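Local coordinates for protein AA9 family lytic polysaccharide monooxygenase cel61B (Hypocrea jecorina, PDB 2VTC) that oxidatively cleaves the glycosidic bonds of crystalline and amorphous polysaccharides such as cellulose, using an active-site copper, a reductant and O2 or H2O2, at residues A[177-182]-A[192-197]; A[89-94]-A[163-168]; A[54-59]-A[198-203]; A[167-172]-A[209-214]. One frame throughout, in Å; residues are numbered along the deposited sequence.

Contact 1 (A[177-182]-A[192-197]). With NI (nickel (II) ion), chain E.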
loop_
_atom_site.group_PDB
_atom_site.type_symbol
_atom_site.label_atom_id
_atom_site.label_comp_id
_atom_site.label_asym_id
_atom_site.label_seq_id
_atom_site.Cartn_x
_atom_site.Cartn_y
_atom_site.Cartn_z
ATOM N N ARG A 177 -3.066 -1.767 3.148
ATOM C CA ARG A 177 -2.390 -1.929 1.864
ATOM C C ARG A 177 -2.070 -0.535 1.338
ATOM O O ARG A 177 -2.972 0.175 0.898
ATOM C CB ARG A 177 -3.283 -2.716 0.892
ATOM C CG ARG A 177 -2.767 -2.945 -0.525
ATOM C CD ARG A 177 -3.877 -3.578 -1.355
ATOM N NE ARG A 177 -3.387 -3.846 -2.709
ATOM C CZ ARG A 177 -3.304 -2.905 -3.662
ATOM N NH1 ARG A 177 -3.719 -1.639 -3.422
ATOM N NH2 ARG A 177 -2.799 -3.244 -4.856
ATOM N N HIS A 178 -0.782 -0.177 1.437
ATOM C CA HIS A 178 -0.271 1.158 1.102
ATOM C C HIS A 178 0.409 1.073 -0.273
ATOM O O HIS A 178 1.268 0.193 -0.473
ATOM C CB HIS A 178 0.723 1.578 2.190
ATOM C CG HIS A 178 1.386 2.903 1.939
ATOM N ND1 HIS A 178 0.680 4.081 1.786
ATOM C CD2 HIS A 178 2.698 3.232 1.848
ATOM C CE1 HIS A 178 1.535 5.077 1.586
ATOM N NE2 HIS A 178 2.761 4.589 1.617
ATOM N N GLU A 179 0.041 1.955 -1.222
ATOM C CA GLU A 179 0.446 1.725 -2.610
ATOM C C GLU A 179 0.844 2.986 -3.369
ATOM O O GLU A 179 0.101 3.952 -3.379
ATOM C CB GLU A 179 -0.682 1.033 -3.357
ATOM C CG GLU A 179 -0.367 0.645 -4.814
ATOM C CD GLU A 179 -1.544 -0.060 -5.446
ATOM O OE1 GLU A 179 -2.718 0.317 -5.140
ATOM O OE2 GLU A 179 -1.325 -1.015 -6.256
ATOM N N LEU A 180 1.997 2.931 -4.030
ATOM C CA LEU A 180 2.442 4.017 -4.907
ATOM C C LEU A 180 2.196 3.575 -6.330
ATOM O O LEU A 180 2.561 2.456 -6.722
ATOM C CB LEU A 180 3.940 4.311 -4.710
ATOM C CG LEU A 180 4.443 4.445 -3.273
ATOM C CD1 LEU A 180 5.950 4.724 -3.213
ATOM C CD2 LEU A 180 3.711 5.473 -2.490
ATOM N N LEU A 181 1.569 4.443 -7.123
ATOM C CA LEU A 181 1.356 4.116 -8.534
ATOM C C LEU A 181 2.255 5.047 -9.352
ATOM O O LEU A 181 1.839 6.167 -9.687
ATOM C CB LEU A 181 -0.095 4.303 -8.951
ATOM C CG LEU A 181 -1.098 3.291 -8.337
ATOM C CD1 LEU A 181 -1.503 3.783 -6.954
ATOM C CD2 LEU A 181 -2.299 3.165 -9.234
ATOM N N ALA A 182 3.479 4.594 -9.637
ATOM C CA ALA A 182 4.479 5.432 -10.351
ATOM C C ALA A 182 4.102 5.509 -11.827
ATOM O O ALA A 182 3.972 4.490 -12.548
ATOM C CB ALA A 182 5.913 4.885 -10.135
ATOM N N MET A 192 1.950 1.840 -16.318
ATOM C CA MET A 192 1.800 2.152 -14.886
ATOM C C MET A 192 2.548 1.127 -14.033
ATOM O O MET A 192 2.507 -0.080 -14.332
ATOM C CB MET A 192 0.308 2.162 -14.503
ATOM C CG MET A 192 0.042 2.558 -13.057
ATOM S SD MET A 192 0.684 4.185 -12.537
ATOM C CE MET A 192 -0.703 5.210 -13.017
ATOM N N GLN A 193 3.246 1.595 -13.001
ATOM C CA GLN A 193 3.959 0.679 -12.103
ATOM C C GLN A 193 3.330 0.732 -10.716
ATOM O O GLN A 193 3.441 1.751 -10.046
ATOM C CB GLN A 193 5.452 1.017 -11.991
ATOM C CG GLN A 193 6.203 0.940 -13.325
ATOM C CD GLN A 193 7.659 1.407 -13.278
ATOM O OE1 GLN A 193 8.364 1.291 -14.296
ATOM N NE2 GLN A 193 8.111 1.929 -12.166
ATOM N N ASN A 194 2.772 -0.399 -10.235
ATOM C CA ASN A 194 2.138 -0.422 -8.900
ATOM C C ASN A 194 3.085 -0.989 -7.840
ATOM O O ASN A 194 3.679 -2.070 -8.054
ATOM C CB ASN A 194 0.839 -1.266 -8.893
ATOM C CG ASN A 194 -0.324 -0.619 -9.637
ATOM O OD1 ASN A 194 -1.464 -0.553 -9.116
ATOM N ND2 ASN A 194 -0.097 -0.224 -10.869
ATOM N N TYR A 195 3.186 -0.311 -6.702
ATOM C CA TYR A 195 4.033 -0.763 -5.590
ATOM C C TYR A 195 3.190 -0.943 -4.314
ATOM O O TYR A 195 3.276 -0.120 -3.417
ATOM C CB TYR A 195 5.192 0.223 -5.297
ATOM C CG TYR A 195 6.151 0.459 -6.461
ATOM C CD1 TYR A 195 7.394 -0.186 -6.506
ATOM C CD2 TYR A 195 5.806 1.323 -7.522
ATOM C CE1 TYR A 195 8.282 0.010 -7.599
ATOM C CE2 TYR A 195 6.690 1.534 -8.617
ATOM C CZ TYR A 195 7.918 0.880 -8.634
ATOM O OH TYR A 195 8.780 1.099 -9.708
ATOM N N PRO A 196 2.389 -2.037 -4.240
ATOM C CA PRO A 196 1.593 -2.269 -3.019
ATOM C C PRO A 196 2.414 -2.911 -1.896
ATOM O O PRO A 196 3.273 -3.765 -2.151
ATOM C CB PRO A 196 0.493 -3.226 -3.487
ATOM C CG PRO A 196 1.118 -4.028 -4.581
ATOM C CD PRO A 196 2.089 -3.034 -5.282
ATOM N N GLN A 197 2.148 -2.475 -0.675
ATOM C CA GLN A 197 2.816 -3.014 0.497
ATOM C C GLN A 197 1.787 -3.223 1.603
ATOM O O GLN A 197 1.065 -2.283 1.967
ATOM C CB GLN A 197 3.885 -2.028 0.979
ATOM C CG GLN A 197 5.038 -1.908 -0.046
ATOM C CD GLN A 197 5.988 -3.087 0.021
ATOM O OE1 GLN A 197 5.863 -4.062 -0.729
ATOM N NE2 GLN A 197 6.940 -3.004 0.915
HETATM NI NI NI E . 11.139 1.913 -9.478
HETATM O O HOH W 1 13.182 2.346 -9.985
HETATM O O HOH W 2 10.733 1.510 -10.547
#
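E179 and P196 sit opposite each other on the tightly packed face of an antiparallel strand pair, where R177 lays one face of its guanidinium against the proline, NH2 to P196 CB at 3.6 Å. With CG anti to the backbone N (chi1 -176°) and an extended chain, E179 brings its carboxylate to R177, which grips it end-on: NH1 meets OE1 at 2.8 Å and NH2 meets OE2 at 3.0 Å, both from above the carboxylate plane. Y221 OH also bonds OE1, and the carbonyls of I76 and V77 hold the guanidinium, so a charged pair can be buried here. Replacing E179 by alanine would probably leave the R177 charge without its mate in the interior and Y221 without this acceptor. Along the same face the flexible M192 folds back until SD rests on L181 CB at 3.7 Å.

The other face is looser only at the partly exposed Q193 and Q197; L180, Y195 and A182 are buried, and A182, small enough to come close to the ring, sets CB 3.8 Å from Y195 CE2. Backbone bonds such as Y195 N to L180 O, 2.8 Å, fix the base of that tyrosine, whose OH lies 2.5 Å from the nickel in the copper site. H20 and H108 bind the same ion, giving the histidine brace with axial tyrosine of AA9 monooxygenases; Q193, by similarity, binds O2.

Contact 2 (A[89-94]-A[163-168])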
loop_
_atom_site.group_PDB
_atom_site.type_symbol
_atom_site.label_atom_id
_atom_site.label_comp_id
_atom_site.label_asym_id
_atom_site.label_seq_id
_atom_site.Cartn_x
_atom_site.Cartn_y
_atom_site.Cartn_z
ATOM N N ALA A 89 0.988 -5.655 14.313
ATOM C CA ALA A 89 1.111 -4.421 15.081
ATOM C C ALA A 89 -0.274 -4.078 15.630
ATOM O O ALA A 89 -1.249 -4.825 15.407
ATOM C CB ALA A 89 1.640 -3.291 14.196
ATOM N N THR A 90 -0.368 -2.978 16.371
ATOM C CA THR A 90 -1.658 -2.553 16.925
ATOM C C THR A 90 -1.734 -1.043 17.094
ATOM O O THR A 90 -0.704 -0.376 17.309
ATOM C CB THR A 90 -1.974 -3.265 18.289
ATOM O OG1 THR A 90 -3.327 -2.988 18.695
ATOM C CG2 THR A 90 -1.008 -2.829 19.365
ATOM N N ALA A 91 -2.949 -0.502 16.992
ATOM C CA ALA A 91 -3.139 0.942 16.944
ATOM C C ALA A 91 -4.562 1.294 17.325
ATOM O O ALA A 91 -5.504 0.579 16.967
ATOM C CB ALA A 91 -2.832 1.476 15.527
ATOM N N ALA A 92 -4.726 2.381 18.070
ATOM C CA ALA A 92 -6.067 2.913 18.346
ATOM C C ALA A 92 -6.652 3.572 17.096
ATOM O O ALA A 92 -5.924 4.208 16.325
ATOM C CB ALA A 92 -6.011 3.911 19.508
ATOM N N ALA A 93 -7.959 3.414 16.881
ATOM C CA ALA A 93 -8.625 4.110 15.787
ATOM C C ALA A 93 -8.345 5.596 15.946
ATOM O O ALA A 93 -8.347 6.114 17.074
ATOM C CB ALA A 93 -10.121 3.826 15.789
ATOM N N GLY A 94 -8.079 6.272 14.826
ATOM C CA GLY A 94 -7.696 7.682 14.823
ATOM C C GLY A 94 -6.196 7.903 14.860
ATOM O O GLY A 94 -5.732 9.035 14.688
ATOM N N VAL A 163 -0.748 8.283 7.017
ATOM C CA VAL A 163 -2.108 7.816 6.779
ATOM C C VAL A 163 -2.837 7.708 8.117
ATOM O O VAL A 163 -2.376 7.005 9.007
ATOM C CB VAL A 163 -2.124 6.420 6.065
ATOM C CG1 VAL A 163 -3.539 5.934 5.857
ATOM C CG2 VAL A 163 -1.426 6.515 4.710
ATOM N N LYS A 164 -3.965 8.395 8.233
ATOM C CA LYS A 164 -4.837 8.309 9.409
ATOM C C LYS A 164 -5.767 7.089 9.376
ATOM O O LYS A 164 -6.478 6.872 8.382
ATOM C CB LYS A 164 -5.681 9.583 9.548
ATOM C CG LYS A 164 -6.382 9.704 10.909
ATOM C CD LYS A 164 -7.241 10.965 10.999
ATOM C CE LYS A 164 -7.890 11.093 12.369
ATOM N NZ LYS A 164 -6.886 11.167 13.487
ATOM N N ILE A 165 -5.747 6.300 10.457
ATOM C CA ILE A 165 -6.750 5.243 10.667
ATOM C C ILE A 165 -8.062 5.946 11.059
ATOM O O ILE A 165 -8.081 6.660 12.058
ATOM C CB ILE A 165 -6.302 4.248 11.776
ATOM C CG1 ILE A 165 -4.972 3.591 11.409
ATOM C CG2 ILE A 165 -7.377 3.174 12.013
ATOM C CD1 ILE A 165 -4.375 2.747 12.538
ATOM N N PRO A 166 -9.146 5.775 10.268
ATOM C CA PRO A 166 -10.422 6.442 10.550
ATOM C C PRO A 166 -10.855 6.261 12.011
ATOM O O PRO A 166 -10.748 5.147 12.566
ATOM C CB PRO A 166 -11.400 5.737 9.606
ATOM C CG PRO A 166 -10.539 5.360 8.437
ATOM C CD PRO A 166 -9.235 4.935 9.055
ATOM N N SER A 167 -11.290 7.357 12.630
ATOM C CA SER A 167 -11.620 7.387 14.067
ATOM C C SER A 167 -12.796 6.487 14.429
ATOM O O SER A 167 -12.908 6.007 15.563
ATOM C CB SER A 167 -11.929 8.819 14.497
ATOM O OG SER A 167 -10.749 9.587 14.445
ATOM N N SER A 168 -13.661 6.267 13.446
ATOM C CA SER A 168 -14.891 5.494 13.618
ATOM C C SER A 168 -14.708 3.988 13.434
ATOM O O SER A 168 -15.639 3.211 13.666
ATOM C CB SER A 168 -15.942 5.994 12.632
ATOM O OG SER A 168 -15.487 5.861 11.295
#
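K164 and G94 make the shortest polar contact: the ammonium NZ donates to G94 O at 2.7 Å. The lysine chain runs out extended and bends only at its last torsion (chi4 60°), which turns NZ onto the carbonyl oxygen. A long, flexible residue suits this exposed position, since its charged end can reach across to a backbone acceptor while its stem lies along the surface. The amide of the same glycine turns to the other segment too, G94 N meeting I165 O at 2.8 Å, but the bond is bent and weak. G94 is thus held through both its N and its O.

Glycine fits here for a steric reason. Its positive phi (92°) would press a beta carbon against the preceding carbonyl oxygen, and that carbon would also crowd S167 OG, which already lies 3.6 Å from G94 CA. Just before it, A93 CB rests against two carbonyl oxygens, P166 O and S167 O, each 3.5 Å away; a methyl is small enough for such a close fit against backbone. Deeper in, I165 directs its longer branch inward, and CD1 meets A91 CB at 3.6 Å, while CG2 lies near A93 CA.

I165 also packs on I97 of strand 96-102, in the four-stranded sheet that strand 160-164 borders. A91, for its part, touches I28 of strand 22-28 and I201, and strand 89-92 runs parallel to strand 193-204 in the mixed sheet. The contact therefore joins the rims of the two sheets, with I165 packed between A91 and I97, one from each sheet.

Contact 3 (A[54-59]-A[198-203])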
loop_
_atom_site.group_PDB
_atom_site.type_symbol
_atom_site.label_atom_id
_atom_site.label_comp_id
_atom_site.label_asym_id
_atom_site.label_seq_id
_atom_site.Cartn_x
_atom_site.Cartn_y
_atom_site.Cartn_z
ATOM N N ALA A 54 5.325 -7.556 11.362
ATOM C CA ALA A 54 3.988 -7.175 10.900
ATOM C C ALA A 54 3.899 -6.945 9.381
ATOM O O ALA A 54 2.816 -7.028 8.796
ATOM C CB ALA A 54 3.525 -5.939 11.629
ATOM N N GLY A 55 5.028 -6.622 8.749
ATOM C CA GLY A 55 5.034 -6.430 7.295
ATOM C C GLY A 55 4.968 -7.771 6.584
ATOM O O GLY A 55 5.571 -8.752 7.053
ATOM N N TRP A 56 4.252 -7.827 5.463
ATOM C CA TRP A 56 4.111 -9.070 4.713
ATOM C C TRP A 56 5.417 -9.507 4.044
ATOM O O TRP A 56 6.179 -8.684 3.515
ATOM C CB TRP A 56 2.976 -8.967 3.689
ATOM C CG TRP A 56 1.589 -9.057 4.295
ATOM C CD1 TRP A 56 1.155 -8.468 5.440
ATOM C CD2 TRP A 56 0.462 -9.766 3.745
ATOM N NE1 TRP A 56 -0.194 -8.775 5.664
ATOM C CE2 TRP A 56 -0.628 -9.576 4.642
ATOM C CE3 TRP A 56 0.271 -10.568 2.600
ATOM C CZ2 TRP A 56 -1.889 -10.148 4.426
ATOM C CZ3 TRP A 56 -1.001 -11.149 2.382
ATOM C CH2 TRP A 56 -2.066 -10.916 3.298
ATOM N N TYR A 57 5.674 -10.809 4.061
ATOM C CA TYR A 57 6.701 -11.391 3.206
ATOM C C TYR A 57 6.343 -11.214 1.715
ATOM O O TYR A 57 5.182 -11.380 1.300
ATOM C CB TYR A 57 6.835 -12.877 3.586
ATOM C CG TYR A 57 7.724 -13.732 2.713
ATOM C CD1 TYR A 57 9.057 -13.965 3.072
ATOM C CD2 TYR A 57 7.225 -14.350 1.555
ATOM C CE1 TYR A 57 9.869 -14.778 2.282
ATOM C CE2 TYR A 57 8.026 -15.174 0.772
ATOM C CZ TYR A 57 9.352 -15.365 1.139
ATOM O OH TYR A 57 10.148 -16.151 0.358
ATOM N N ALA A 58 7.338 -10.868 0.897
ATOM C CA ALA A 58 7.151 -10.769 -0.546
ATOM C C ALA A 58 8.450 -11.093 -1.291
ATOM O O ALA A 58 9.524 -10.989 -0.719
ATOM C CB ALA A 58 6.613 -9.370 -0.933
ATOM N N GLU A 59 8.347 -11.497 -2.550
ATOM C CA GLU A 59 9.514 -12.059 -3.234
ATOM C C GLU A 59 9.969 -11.281 -4.464
ATOM O O GLU A 59 10.532 -11.886 -5.384
ATOM C CB GLU A 59 9.238 -13.523 -3.643
ATOM C CG GLU A 59 8.958 -14.452 -2.455
ATOM C CD GLU A 59 8.937 -15.923 -2.815
ATOM O OE1 GLU A 59 8.676 -16.283 -3.979
ATOM O OE2 GLU A 59 9.160 -16.732 -1.901
ATOM N N CYS A 198 1.731 -4.452 2.128
ATOM C CA CYS A 198 0.770 -4.765 3.190
ATOM C C CYS A 198 1.409 -4.906 4.572
ATOM O O CYS A 198 2.517 -5.453 4.719
ATOM C CB CYS A 198 0.019 -6.046 2.813
ATOM S SG CYS A 198 -1.039 -5.888 1.401
ATOM N N VAL A 199 0.688 -4.421 5.585
ATOM C CA VAL A 199 1.106 -4.541 7.002
ATOM C C VAL A 199 -0.094 -4.981 7.872
ATOM O O VAL A 199 -1.206 -4.502 7.677
ATOM C CB VAL A 199 1.733 -3.237 7.567
ATOM C CG1 VAL A 199 2.956 -2.806 6.730
ATOM C CG2 VAL A 199 0.701 -2.110 7.612
ATOM N N ASN A 200 0.136 -5.912 8.806
ATOM C CA ASN A 200 -0.909 -6.321 9.757
ATOM C C ASN A 200 -0.965 -5.284 10.857
ATOM O O ASN A 200 0.028 -5.068 11.552
ATOM C CB ASN A 200 -0.555 -7.683 10.390
ATOM C CG ASN A 200 -0.541 -8.828 9.395
ATOM O OD1 ASN A 200 -1.221 -8.814 8.371
ATOM N ND2 ASN A 200 0.254 -9.864 9.722
ATOM N N ILE A 201 -2.101 -4.615 10.991
ATOM C CA ILE A 201 -2.327 -3.714 12.120
ATOM C C ILE A 201 -3.727 -3.925 12.726
ATOM O O ILE A 201 -4.757 -3.591 12.120
ATOM C CB ILE A 201 -2.148 -2.207 11.768
ATOM C CG1 ILE A 201 -0.806 -1.934 11.087
ATOM C CG2 ILE A 201 -2.275 -1.364 13.055
ATOM C CD1 ILE A 201 -0.731 -0.524 10.446
ATOM N N ALA A 202 -3.760 -4.494 13.922
ATOM C CA ALA A 202 -5.026 -4.621 14.614
ATOM C C ALA A 202 -5.418 -3.246 15.140
ATOM O O ALA A 202 -4.542 -2.422 15.456
ATOM C CB ALA A 202 -4.906 -5.632 15.746
ATOM N N VAL A 203 -6.729 -3.009 15.230
ATOM C CA VAL A 203 -7.281 -1.735 15.658
ATOM C C VAL A 203 -8.045 -1.909 16.974
ATOM O O VAL A 203 -8.789 -2.882 17.149
ATOM C CB VAL A 203 -8.166 -1.134 14.539
ATOM C CG1 VAL A 203 -8.976 0.085 15.021
ATOM C CG2 VAL A 203 -7.284 -0.738 13.335
#
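W56 and C198 meet where loop 54-59 docks on strand 193-204 through a single backbone bridge, beside the disulfide that ties C198 to C78. Two backbone bonds frame the bridge: N200 N to A54 O, nearly straight at 2.9 Å, and W56 N to C198 O at 3.0 Å. Between them G55, lacking a side chain, approaches V199. W56 CG lies anti to the carbonyl carbon (chi1 -76°), which brings the indole over the cysteine; C198 CB sits above its five-membered ring in a CH-pi contact, 3.7 Å from the centroid and 9° off the normal. C198 SG stands farther out in a sulfur-aromatic contact at 4.9 Å.

N200 crosses the indole at about a right angle. Its OD1 accepts from W56 NE1 at 2.9 Å, the donor lying well above the amide's carbonyl plane, while ND2 donates to I87 O. A short amide suits the place, serving as acceptor and donor at once.

Tryptophan thus pairs a broad apolar face for the C198 methylene with one N-H that would be costly to bury alone. The NE1 bond gives that N-H an acceptor and, with C198 CB over one face, probably limits how the ring can turn.

Contact 4 (A[167-172]-A[209-214])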
loop_
_atom_site.group_PDB
_atom_site.type_symbol
_atom_site.label_atom_id
_atom_site.label_comp_id
_atom_site.label_asym_id
_atom_site.label_seq_id
_atom_site.Cartn_x
_atom_site.Cartn_y
_atom_site.Cartn_z
ATOM N N SER A 167 -11.290 7.357 12.630
ATOM C CA SER A 167 -11.620 7.387 14.067
ATOM C C SER A 167 -12.796 6.487 14.429
ATOM O O SER A 167 -12.908 6.007 15.563
ATOM C CB SER A 167 -11.929 8.819 14.497
ATOM O OG SER A 167 -10.749 9.587 14.445
ATOM N N SER A 168 -13.661 6.267 13.446
ATOM C CA SER A 168 -14.891 5.494 13.618
ATOM C C SER A 168 -14.708 3.988 13.434
ATOM O O SER A 168 -15.639 3.211 13.666
ATOM C CB SER A 168 -15.942 5.994 12.632
ATOM O OG SER A 168 -15.487 5.861 11.295
ATOM N N LEU A 169 -13.518 3.566 13.016
ATOM C CA LEU A 169 -13.311 2.149 12.683
ATOM C C LEU A 169 -13.331 1.278 13.936
ATOM O O LEU A 169 -12.565 1.522 14.862
ATOM C CB LEU A 169 -12.001 1.955 11.919
ATOM C CG LEU A 169 -11.761 0.538 11.400
ATOM C CD1 LEU A 169 -12.882 0.036 10.425
ATOM C CD2 LEU A 169 -10.363 0.465 10.766
ATOM N N ARG A 170 -14.202 0.269 13.939
ATOM C CA ARG A 170 -14.404 -0.588 15.100
ATOM C C ARG A 170 -13.181 -1.482 15.321
ATOM O O ARG A 170 -12.465 -1.799 14.356
ATOM C CB ARG A 170 -15.689 -1.418 14.944
ATOM C CG ARG A 170 -15.607 -2.563 13.953
ATOM C CD ARG A 170 -16.895 -3.341 13.886
ATOM N NE ARG A 170 -16.817 -4.354 12.833
ATOM C CZ ARG A 170 -17.712 -5.321 12.630
ATOM N NH1 ARG A 170 -18.781 -5.428 13.412
ATOM N NH2 ARG A 170 -17.537 -6.181 11.639
ATOM N N PRO A 171 -12.916 -1.875 16.578
ATOM C CA PRO A 171 -11.821 -2.822 16.837
ATOM C C PRO A 171 -11.896 -4.110 16.005
ATOM O O PRO A 171 -12.989 -4.603 15.679
ATOM C CB PRO A 171 -11.966 -3.132 18.340
ATOM C CG PRO A 171 -12.675 -1.973 18.889
ATOM C CD PRO A 171 -13.605 -1.480 17.830
ATOM N N GLY A 172 -10.730 -4.664 15.679
ATOM C CA GLY A 172 -10.658 -5.807 14.790
ATOM C C GLY A 172 -9.246 -6.073 14.319
ATOM O O GLY A 172 -8.316 -5.322 14.644
ATOM N N LYS A 209 -17.988 1.749 13.935
ATOM C CA LYS A 209 -18.463 1.426 12.571
ATOM C C LYS A 209 -17.744 0.234 11.938
ATOM O O LYS A 209 -16.515 0.142 11.987
ATOM C CB LYS A 209 -18.358 2.633 11.635
ATOM C CG LYS A 209 -19.380 3.718 11.912
ATOM C CD LYS A 209 -19.576 4.613 10.692
ATOM C CE LYS A 209 -20.594 5.722 10.958
ATOM N NZ LYS A 209 -20.171 6.655 12.062
ATOM N N ALA A 210 -18.527 -0.671 11.353
ATOM C CA ALA A 210 -17.979 -1.789 10.595
ATOM C C ALA A 210 -17.457 -1.297 9.247
ATOM O O ALA A 210 -17.999 -0.357 8.653
ATOM C CB ALA A 210 -19.041 -2.865 10.373
ATOM N N LEU A 211 -16.416 -1.954 8.748
ATOM C CA LEU A 211 -15.943 -1.697 7.390
ATOM C C LEU A 211 -17.019 -2.169 6.398
ATOM O O LEU A 211 -17.591 -3.254 6.583
ATOM C CB LEU A 211 -14.633 -2.462 7.181
ATOM C CG LEU A 211 -13.433 -1.914 6.412
ATOM C CD1 LEU A 211 -13.050 -0.497 6.810
ATOM C CD2 LEU A 211 -12.261 -2.881 6.556
ATOM N N PRO A 212 -17.316 -1.371 5.344
ATOM C CA PRO A 212 -18.296 -1.872 4.374
ATOM C C PRO A 212 -17.716 -2.942 3.443
ATOM O O PRO A 212 -16.564 -3.337 3.605
ATOM C CB PRO A 212 -18.675 -0.627 3.579
ATOM C CG PRO A 212 -17.414 0.179 3.603
ATOM C CD PRO A 212 -16.819 -0.032 4.979
ATOM N N ALA A 213 -18.522 -3.391 2.486
ATOM C CA ALA A 213 -18.228 -4.583 1.701
ATOM C C ALA A 213 -16.869 -4.477 0.968
ATOM O O ALA A 213 -16.132 -5.456 0.862
ATOM C CB ALA A 213 -19.361 -4.856 0.712
ATOM N N GLY A 214 -16.538 -3.279 0.505
ATOM C CA GLY A 214 -15.237 -3.073 -0.160
ATOM C C GLY A 214 -15.104 -3.845 -1.468
ATOM O O GLY A 214 -16.105 -4.316 -2.040
HETATM O O HOH W 3 -14.851 -3.755 10.542
#
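R170 reaches across to K209 and A210, and its side chain can be followed atom by atom. CB starts against K209 O at 3.4 Å, and CG, set between the backbone N and the carbonyl carbon (chi1 74°), stays beside the same oxygen. From there the chain is extended. CD passes A210 CA at 3.8 Å, and NE donates to a water 3.1 Å away that also accepts from L211 N at 3.0 Å. CZ comes to rest 3.6 Å from A210 CB, the methyl sitting over the centre of one guanidinium face. At the tip, NH2 has a long, weak ion pair with E119.

The backbones are joined by a pair of bonds around L169 and K209: K209 N to S168 O at 2.8 Å, and R170 N to K209 O at 3.0 Å. On the inner side L169 CD1 touches L211 CD1 at 3.7 Å, two branched apolar ends crossing at an angle, and both leucines also pack on Y174.

At R170 a serine would probably leave the A210 methyl without its flat cover and the bridging water without its NE donor. Arginine suits this partly exposed place because its methylenes and guanidinium face can lie on apolar or backbone atoms while NE still donates to a water. Alanine complements it, being just large enough to touch the plane. The geometry suggests that backbone bonds and apolar contact do most of the joining, the one ion pair named being long and weak.

Overall arrangement
All four contacts lie in one beta-sandwich AA9 domain. Contacts 1 and 3 share strand 193-204, their centres about 15 Å apart, and touch where R177 CG packs on C198 SG. Contact 2 adds strand 89-92 to the other side of that strand, through probable hydrogen bonds with A202. Contact 4, about 10 Å from contact 2 between centres, shares S167 and S168 with it and leads into strand 172-182, the first arm of the contact 1 hairpin. Along the chain contact 2 closes before contact 1 opens, both fall between the segments of contact 3, and contact 4 closes last. Strand 193-204 thus runs from the metal site past the disulfide to the sandwich's far end.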